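Side-chain contacts in putative glutathionylspermidine synthase (Methylobacillus flagellatus, PDB 3N6X), which is a putative ATP-grasp ligase of circularly permuted type that may join glutathione to spermidine at the expense of ATP: residues A[93-98]-A[433-438]; A[85-90]-A[427-432]; A[103-108]-A[315-320]. All coordinates share one frame; numbering follows the deposited sequence.

How the interactions relate
After strand 77-79 the chain enters helix 81-105, which with the residues just after it supplies one side of all three contacts: 85-90 to interaction 2, 93-98 to interaction 1 and 103-108 to interaction 3. Interaction 3 closes first, when the chain reaches 315-320, a short, weakly bonded helical turn. Interactions 2 and 1 close later on one strand, 423-435 with the turn after it, at 427-432 and then 433-438. Their segments alternate, so these two loops cross, and interaction 3 is nested inside both. Together they lay the helix along a central strand of the mixed sheet and join its C-terminal end to 315-320. Interactions 1 and 3 also touch, L98 CD2 lying 3.8 Å from A318 O.

Interaction 1. Residues A[93-98]-A[433-438]; sequences QRVKAL and VLSGKT
V95 of helix 81-105 meets V433 and S435 of strand 423-435, two alternate residues whose side chains leave the same side of the strand. Both valines adopt the same conformation: CG1 is trans to the backbone N (chi1 169° in V95, -180° in V433), which puts CG2 trans to the carbonyl carbon. The two side chains slide past each other in opposite directions, and their branches pair like with like, CG1 to CG1 at 3.8 Å and CG2 to CG2 at 3.9 Å between V95 and V433. V95 CG2 also lies 3.8 Å from V433 CB, so the fit reaches down to the branch point. Farther along the strand, the S435 hydroxyl is turned beside its own backbone N (chi1 -51°), and its OG comes within 3.8 Å of V95 CG1, a van der Waals approach. Backbone bonds from V433 to A145 and from S435 to H143 fix this part of the strand. Replacing V95 with an alanine removes both methyls that meet V433 and would probably open a gap between helix and strand and take one apolar neighbour from S435 OG. With no hydrogen bond or salt bridge between the segments and all three touching residues buried, the chemistry implies that this contact rests on shape and apolar packing; the directional bonds of 93-98 are made by other residues, such as R94 with D162.

Interaction 2. Residues A[85-90]-A[427-432]; sequences ARLSDG and VDLRPF
L87 of helix 81-105 points at L429 and P431 of segment 427-432, a helix-on-sheet packing within the ATP-grasp region, where the helix lies over one side of the mixed β-sheet that includes strand 423-435. L429 and P431 are two apart in sequence and face the helix together. D428 and R430 use the other side of the strand, where D428 pairs with R448 and R430 with D148 in salt bridges. The side that bears L429 and P431 receives the helix, while the charges of D428 and R430 are paired on the other.

A single branch of L87 carries both contacts: its CD2 lies 4.3 Å from L429 CD2, while L429 CD1 points away from the helix. The chi1 of L87 (-144°) is well off a staggered value, as is its chi2, so the exact placement of its methyls is somewhat doubtful; the direction of its CA-CB bond toward the strand is not. P431 approaches the same methyl from a different direction, the lines from L87 CD2 to its two partners opening by about 73°. L149 of the adjacent strand 144-151 touches both L87 and P431 and extends this apolar surface, and its backbone is hydrogen-bonded to that of L429. No polar atom bridges the two segments, and both approaches are loose. In the proline ring it is CG, at the C-gamma endo pucker, that comes nearest, 4.4 Å from L87 CD2.

Interaction 3. Residues A[103-108]-A[315-320]; sequences HDVYHD and TGVADD
The Y106 ring meets V317 obliquely at its hydroxyl end, and one of its faces carries the side chain of the preceding V105, whose CG2 stands 4.0 Å above the ring plane and is offset toward the rim. V317 CG1 lies 3.8 Å from Y106 OH and 4.3 Å from Y106 CZ, so the methyl packs against the phenol end of the ring. A second pair of flat groups lies within 103-108: the imidazoles of H103 and H107 overlap at their rims, with H107 ND1 3.4 Å above the H103 plane. At the edge of the H107 ring, ND1 donates to H103 O at 2.7 Å, the acceptor lying 6° out of the ring plane. This bond uses a lone pair in the carbonyl plane and, with the H107 NE2 bond to D135, fixes the rotation of the imidazole.

Across the contact V105 and V317 reach for each other tip to tip, V105 CG2 standing 4.2 Å from V317 CG1. V317 CG1 sits between its own backbone N and carbonyl carbon (chi1 71°). In V105 the other branch, CG1, is turned anti to the carbonyl carbon (chi1 -76°), which leaves CG2 in the corresponding crowded position, aimed at V317. The Y106 hydroxyl does not bond to V317; it is hydrogen-bonded to G314 O, just before 315-320, so the ring spans the contact with an apolar flank and a polar tip.

Y106 is the first residue to leave helical geometry after helix 81-105, and its backbone bonds to G133. D104 reaches Y334 of helix 327-335. The short turn 316-319 lies against the flank of helix 81-105, V317 touching L102 and A318 packing on L98, F101 and L102, while D319 forms a salt bridge with R165, just beyond strand 157-163.

Interaction 1. Residues A[93-98]-A[433-438]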
# COMPACT_ATOMS: atom_id res chain seq x y z
N GLN A 93 13.68 5.39 -3.58
CA GLN A 93 14.95 4.75 -3.21
C GLN A 93 14.69 3.33 -2.73
O GLN A 93 15.36 2.40 -3.17
CB GLN A 93 15.67 5.57 -2.13
CG GLN A 93 16.97 4.91 -1.65
CD GLN A 93 17.45 5.46 -0.35
OE1 GLN A 93 16.78 5.35 0.69
NE2 GLN A 93 18.63 6.02 -0.36
N ARG A 94 13.68 3.17 -1.83
CA ARG A 94 13.31 1.89 -1.24
C ARG A 94 12.81 0.92 -2.29
O ARG A 94 13.25 -0.23 -2.32
CB ARG A 94 12.25 2.12 -0.15
CG ARG A 94 11.98 0.88 0.69
CD ARG A 94 10.96 1.14 1.78
NE ARG A 94 10.69 -0.07 2.56
CZ ARG A 94 11.24 -0.36 3.73
NH1 ARG A 94 12.11 0.49 4.29
NH2 ARG A 94 10.94 -1.48 4.37
N VAL A 95 11.92 1.38 -3.18
CA VAL A 95 11.35 0.55 -4.24
C VAL A 95 12.40 0.16 -5.28
O VAL A 95 12.40 -0.99 -5.73
CB VAL A 95 10.06 1.19 -4.83
CG1 VAL A 95 9.60 0.48 -6.11
CG2 VAL A 95 8.95 1.19 -3.79
N LYS A 96 13.37 1.06 -5.58
CA LYS A 96 14.46 0.69 -6.51
C LYS A 96 15.27 -0.46 -5.94
O LYS A 96 15.54 -1.42 -6.65
CB LYS A 96 15.37 1.88 -6.84
CG LYS A 96 14.76 2.84 -7.85
CD LYS A 96 15.60 4.11 -7.99
CE LYS A 96 15.24 4.92 -9.22
NZ LYS A 96 15.99 6.20 -9.28
N ALA A 97 15.61 -0.40 -4.65
CA ALA A 97 16.39 -1.45 -3.97
C ALA A 97 15.60 -2.76 -3.89
O ALA A 97 16.17 -3.83 -4.09
CB ALA A 97 16.79 -0.98 -2.58
N LEU A 98 14.27 -2.68 -3.67
CA LEU A 98 13.39 -3.86 -3.63
C LEU A 98 13.33 -4.57 -4.99
O LEU A 98 13.42 -5.80 -5.03
CB LEU A 98 11.98 -3.48 -3.13
CG LEU A 98 11.84 -3.28 -1.60
CD1 LEU A 98 10.56 -2.51 -1.25
CD2 LEU A 98 11.85 -4.63 -0.85
N VAL A 433 4.11 3.71 -5.45
CA VAL A 433 5.26 3.92 -6.31
C VAL A 433 5.08 3.16 -7.61
O VAL A 433 4.83 1.95 -7.59
CB VAL A 433 6.60 3.56 -5.61
CG1 VAL A 433 7.78 3.80 -6.53
CG2 VAL A 433 6.77 4.33 -4.31
N LEU A 434 5.23 3.87 -8.75
CA LEU A 434 5.07 3.27 -10.08
C LEU A 434 6.38 3.14 -10.79
O LEU A 434 7.09 4.13 -10.95
CB LEU A 434 4.06 4.10 -10.91
CG LEU A 434 2.63 4.22 -10.31
CD1 LEU A 434 1.76 5.11 -11.15
CD2 LEU A 434 1.97 2.84 -10.16
N SER A 435 6.73 1.93 -11.22
CA SER A 435 7.97 1.67 -11.95
C SER A 435 7.67 1.11 -13.33
O SER A 435 7.06 0.05 -13.46
CB SER A 435 8.87 0.69 -11.19
OG SER A 435 9.09 1.06 -9.84
N GLY A 436 8.09 1.83 -14.34
CA GLY A 436 8.00 1.42 -15.74
C GLY A 436 9.36 1.61 -16.35
O GLY A 436 10.32 0.97 -15.91
N LYS A 437 9.50 2.58 -17.25
CA LYS A 437 10.83 2.93 -17.72
C LYS A 437 11.46 3.89 -16.73
O LYS A 437 12.68 3.91 -16.58
CB LYS A 437 10.81 3.49 -19.15
CG LYS A 437 10.98 2.38 -20.20
CD LYS A 437 10.73 2.85 -21.63
CE LYS A 437 10.28 1.72 -22.54
NZ LYS A 437 11.32 0.67 -22.70
N THR A 438 10.60 4.59 -15.95
CA THR A 438 11.00 5.49 -14.86
C THR A 438 10.26 5.13 -13.57
O THR A 438 9.22 4.47 -13.62
CB THR A 438 10.71 6.96 -15.23
OG1 THR A 438 9.36 7.06 -15.70
CG2 THR A 438 11.69 7.50 -16.27

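Interaction 2. Residues A[85-90]-A[427-432]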
# COMPACT_ATOMS: atom_id res chain seq x y z
N ALA A 85 8.60 15.91 -1.29
CA ALA A 85 9.82 15.68 -2.07
C ALA A 85 10.79 14.72 -1.32
O ALA A 85 11.36 13.84 -1.95
CB ALA A 85 10.52 17.01 -2.37
N ARG A 86 10.89 14.85 0.01
CA ARG A 86 11.75 13.98 0.83
C ARG A 86 11.12 12.57 0.92
O ARG A 86 11.80 11.57 0.68
CB ARG A 86 11.96 14.60 2.23
CG ARG A 86 12.60 13.66 3.28
CD ARG A 86 14.10 13.85 3.40
NE ARG A 86 14.63 13.22 4.61
N LEU A 87 9.83 12.52 1.22
CA LEU A 87 9.00 11.32 1.30
C LEU A 87 9.08 10.55 -0.03
O LEU A 87 9.33 9.34 -0.04
CB LEU A 87 7.57 11.79 1.53
CG LEU A 87 6.70 10.97 2.41
CD1 LEU A 87 6.01 11.86 3.43
CD2 LEU A 87 5.66 10.25 1.59
N SER A 88 8.89 11.27 -1.15
CA SER A 88 8.89 10.73 -2.49
C SER A 88 10.28 10.16 -2.87
O SER A 88 10.35 9.06 -3.40
CB SER A 88 8.41 11.79 -3.49
OG SER A 88 8.66 11.43 -4.84
N ASP A 89 11.37 10.88 -2.53
CA ASP A 89 12.74 10.42 -2.75
C ASP A 89 13.01 9.15 -1.95
O ASP A 89 13.59 8.21 -2.48
CB ASP A 89 13.77 11.51 -2.37
CG ASP A 89 13.89 12.64 -3.39
OD1 ASP A 89 13.63 12.39 -4.59
OD2 ASP A 89 14.27 13.75 -2.99
N GLY A 90 12.52 9.12 -0.71
CA GLY A 90 12.65 7.97 0.19
C GLY A 90 11.94 6.73 -0.31
O GLY A 90 12.50 5.63 -0.26
N VAL A 427 -3.23 8.62 12.34
CA VAL A 427 -3.31 8.38 10.89
C VAL A 427 -2.09 7.62 10.37
O VAL A 427 -0.99 7.73 10.93
CB VAL A 427 -3.49 9.70 10.07
CG1 VAL A 427 -4.88 10.29 10.25
CG2 VAL A 427 -2.41 10.72 10.42
N ASP A 428 -2.26 6.97 9.22
CA ASP A 428 -1.14 6.42 8.47
C ASP A 428 -1.29 6.79 6.98
O ASP A 428 -2.35 7.28 6.58
CB ASP A 428 -0.95 4.91 8.72
CG ASP A 428 -1.83 3.97 7.93
OD1 ASP A 428 -2.78 4.45 7.29
OD2 ASP A 428 -1.58 2.75 7.97
N LEU A 429 -0.22 6.63 6.20
CA LEU A 429 -0.17 7.08 4.82
C LEU A 429 0.30 5.99 3.86
O LEU A 429 1.35 5.38 4.09
CB LEU A 429 0.79 8.29 4.76
CG LEU A 429 0.61 9.26 3.61
CD1 LEU A 429 -0.64 10.12 3.80
CD2 LEU A 429 1.83 10.13 3.45
N ARG A 430 -0.44 5.77 2.77
CA ARG A 430 -0.01 4.82 1.74
C ARG A 430 0.13 5.45 0.34
O ARG A 430 -0.83 5.46 -0.43
CB ARG A 430 -0.89 3.55 1.71
CG ARG A 430 -0.32 2.47 0.76
CD ARG A 430 -1.31 1.36 0.45
NE ARG A 430 -1.22 0.27 1.42
CZ ARG A 430 -1.71 -0.95 1.21
NH1 ARG A 430 -2.30 -1.26 0.06
NH2 ARG A 430 -1.60 -1.88 2.15
N PRO A 431 1.33 5.93 -0.05
CA PRO A 431 1.52 6.35 -1.44
C PRO A 431 1.80 5.12 -2.33
O PRO A 431 2.07 4.02 -1.81
CB PRO A 431 2.72 7.29 -1.36
CG PRO A 431 3.50 6.85 -0.17
CD PRO A 431 2.58 6.03 0.73
N PHE A 432 1.73 5.28 -3.65
CA PHE A 432 1.89 4.18 -4.59
C PHE A 432 3.03 4.47 -5.55
O PHE A 432 2.94 5.39 -6.34
CB PHE A 432 0.58 3.93 -5.37
CG PHE A 432 -0.58 3.54 -4.48
CD1 PHE A 432 -1.35 4.51 -3.82
CD2 PHE A 432 -0.89 2.20 -4.26
CE1 PHE A 432 -2.39 4.14 -2.97
CE2 PHE A 432 -1.94 1.83 -3.42
CZ PHE A 432 -2.69 2.80 -2.77

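Interaction 3. Residues A[103-108]-A[315-320]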
# COMPACT_ATOMS: atom_id res chain seq x y z
N HIS A 103 15.50 -8.91 -8.72
CA HIS A 103 16.31 -9.34 -9.84
C HIS A 103 17.50 -10.18 -9.33
O HIS A 103 17.83 -11.21 -9.92
CB HIS A 103 16.82 -8.13 -10.65
CG HIS A 103 17.76 -8.51 -11.74
ND1 HIS A 103 17.29 -8.92 -12.98
CD2 HIS A 103 19.11 -8.64 -11.72
CE1 HIS A 103 18.37 -9.25 -13.68
NE2 HIS A 103 19.48 -9.10 -12.97
N ASP A 104 18.13 -9.75 -8.23
CA ASP A 104 19.28 -10.47 -7.67
C ASP A 104 18.93 -11.89 -7.15
O ASP A 104 19.62 -12.84 -7.53
CB ASP A 104 19.95 -9.63 -6.58
CG ASP A 104 21.33 -10.12 -6.15
OD1 ASP A 104 22.03 -10.70 -6.99
OD2 ASP A 104 21.72 -9.83 -5.02
N VAL A 105 17.82 -12.06 -6.34
CA VAL A 105 17.44 -13.39 -5.81
C VAL A 105 17.14 -14.42 -6.87
O VAL A 105 17.23 -15.63 -6.60
CB VAL A 105 16.32 -13.40 -4.74
CG1 VAL A 105 16.85 -12.95 -3.41
CG2 VAL A 105 15.09 -12.60 -5.17
N TYR A 106 16.64 -13.96 -8.04
CA TYR A 106 16.27 -14.86 -9.12
C TYR A 106 17.36 -14.94 -10.19
O TYR A 106 17.17 -15.55 -11.24
CB TYR A 106 14.91 -14.45 -9.72
CG TYR A 106 13.77 -14.63 -8.75
CD1 TYR A 106 13.49 -15.88 -8.20
CD2 TYR A 106 12.93 -13.57 -8.42
CE1 TYR A 106 12.43 -16.06 -7.32
CE2 TYR A 106 11.86 -13.74 -7.54
CZ TYR A 106 11.61 -14.99 -6.99
OH TYR A 106 10.58 -15.18 -6.11
N HIS A 107 18.54 -14.35 -9.90
CA HIS A 107 19.68 -14.39 -10.81
C HIS A 107 20.96 -14.83 -10.12
O HIS A 107 21.02 -15.98 -9.71
CB HIS A 107 19.82 -13.07 -11.62
CG HIS A 107 18.73 -12.91 -12.65
ND1 HIS A 107 17.51 -12.31 -12.33
CD2 HIS A 107 18.66 -13.38 -13.92
CE1 HIS A 107 16.77 -12.38 -13.43
NE2 HIS A 107 17.41 -13.02 -14.41
N ASP A 108 21.96 -13.95 -9.95
CA ASP A 108 23.25 -14.33 -9.35
C ASP A 108 23.26 -14.41 -7.84
O ASP A 108 24.23 -14.93 -7.27
CB ASP A 108 24.39 -13.45 -9.88
CG ASP A 108 24.64 -13.61 -11.39
OD1 ASP A 108 24.31 -14.70 -11.93
OD2 ASP A 108 25.17 -12.67 -12.00
N THR A 315 7.16 -11.82 -6.44
CA THR A 315 7.53 -10.59 -5.71
C THR A 315 7.35 -10.75 -4.20
O THR A 315 7.92 -9.97 -3.44
CB THR A 315 6.75 -9.37 -6.22
OG1 THR A 315 5.36 -9.58 -5.98
CG2 THR A 315 7.01 -9.07 -7.69
N GLY A 316 6.54 -11.74 -3.79
CA GLY A 316 6.21 -12.00 -2.39
C GLY A 316 7.40 -12.21 -1.48
O GLY A 316 7.30 -11.98 -0.27
N VAL A 317 8.54 -12.68 -2.03
CA VAL A 317 9.75 -12.90 -1.26
C VAL A 317 10.33 -11.56 -0.72
O VAL A 317 10.98 -11.57 0.32
CB VAL A 317 10.79 -13.76 -2.03
CG1 VAL A 317 11.43 -12.99 -3.18
CG2 VAL A 317 11.86 -14.30 -1.08
N ALA A 318 10.03 -10.43 -1.38
CA ALA A 318 10.55 -9.11 -0.98
C ALA A 318 9.68 -8.38 0.08
O ALA A 318 10.20 -7.56 0.84
CB ALA A 318 10.75 -8.23 -2.19
N ASP A 319 8.37 -8.66 0.13
CA ASP A 319 7.53 -7.99 1.11
C ASP A 319 7.06 -8.92 2.24
O ASP A 319 6.28 -8.49 3.09
CB ASP A 319 6.36 -7.24 0.45
CG ASP A 319 5.33 -8.14 -0.20
OD1 ASP A 319 5.58 -9.36 -0.29
OD2 ASP A 319 4.29 -7.61 -0.65
N ASP A 320 7.58 -10.16 2.28
CA ASP A 320 7.34 -11.09 3.38
C ASP A 320 7.91 -10.52 4.70
O ASP A 320 8.96 -9.88 4.68
CB ASP A 320 7.98 -12.46 3.09
CG ASP A 320 7.66 -13.49 4.16
OD1 ASP A 320 6.56 -14.08 4.10
OD2 ASP A 320 8.48 -13.64 5.10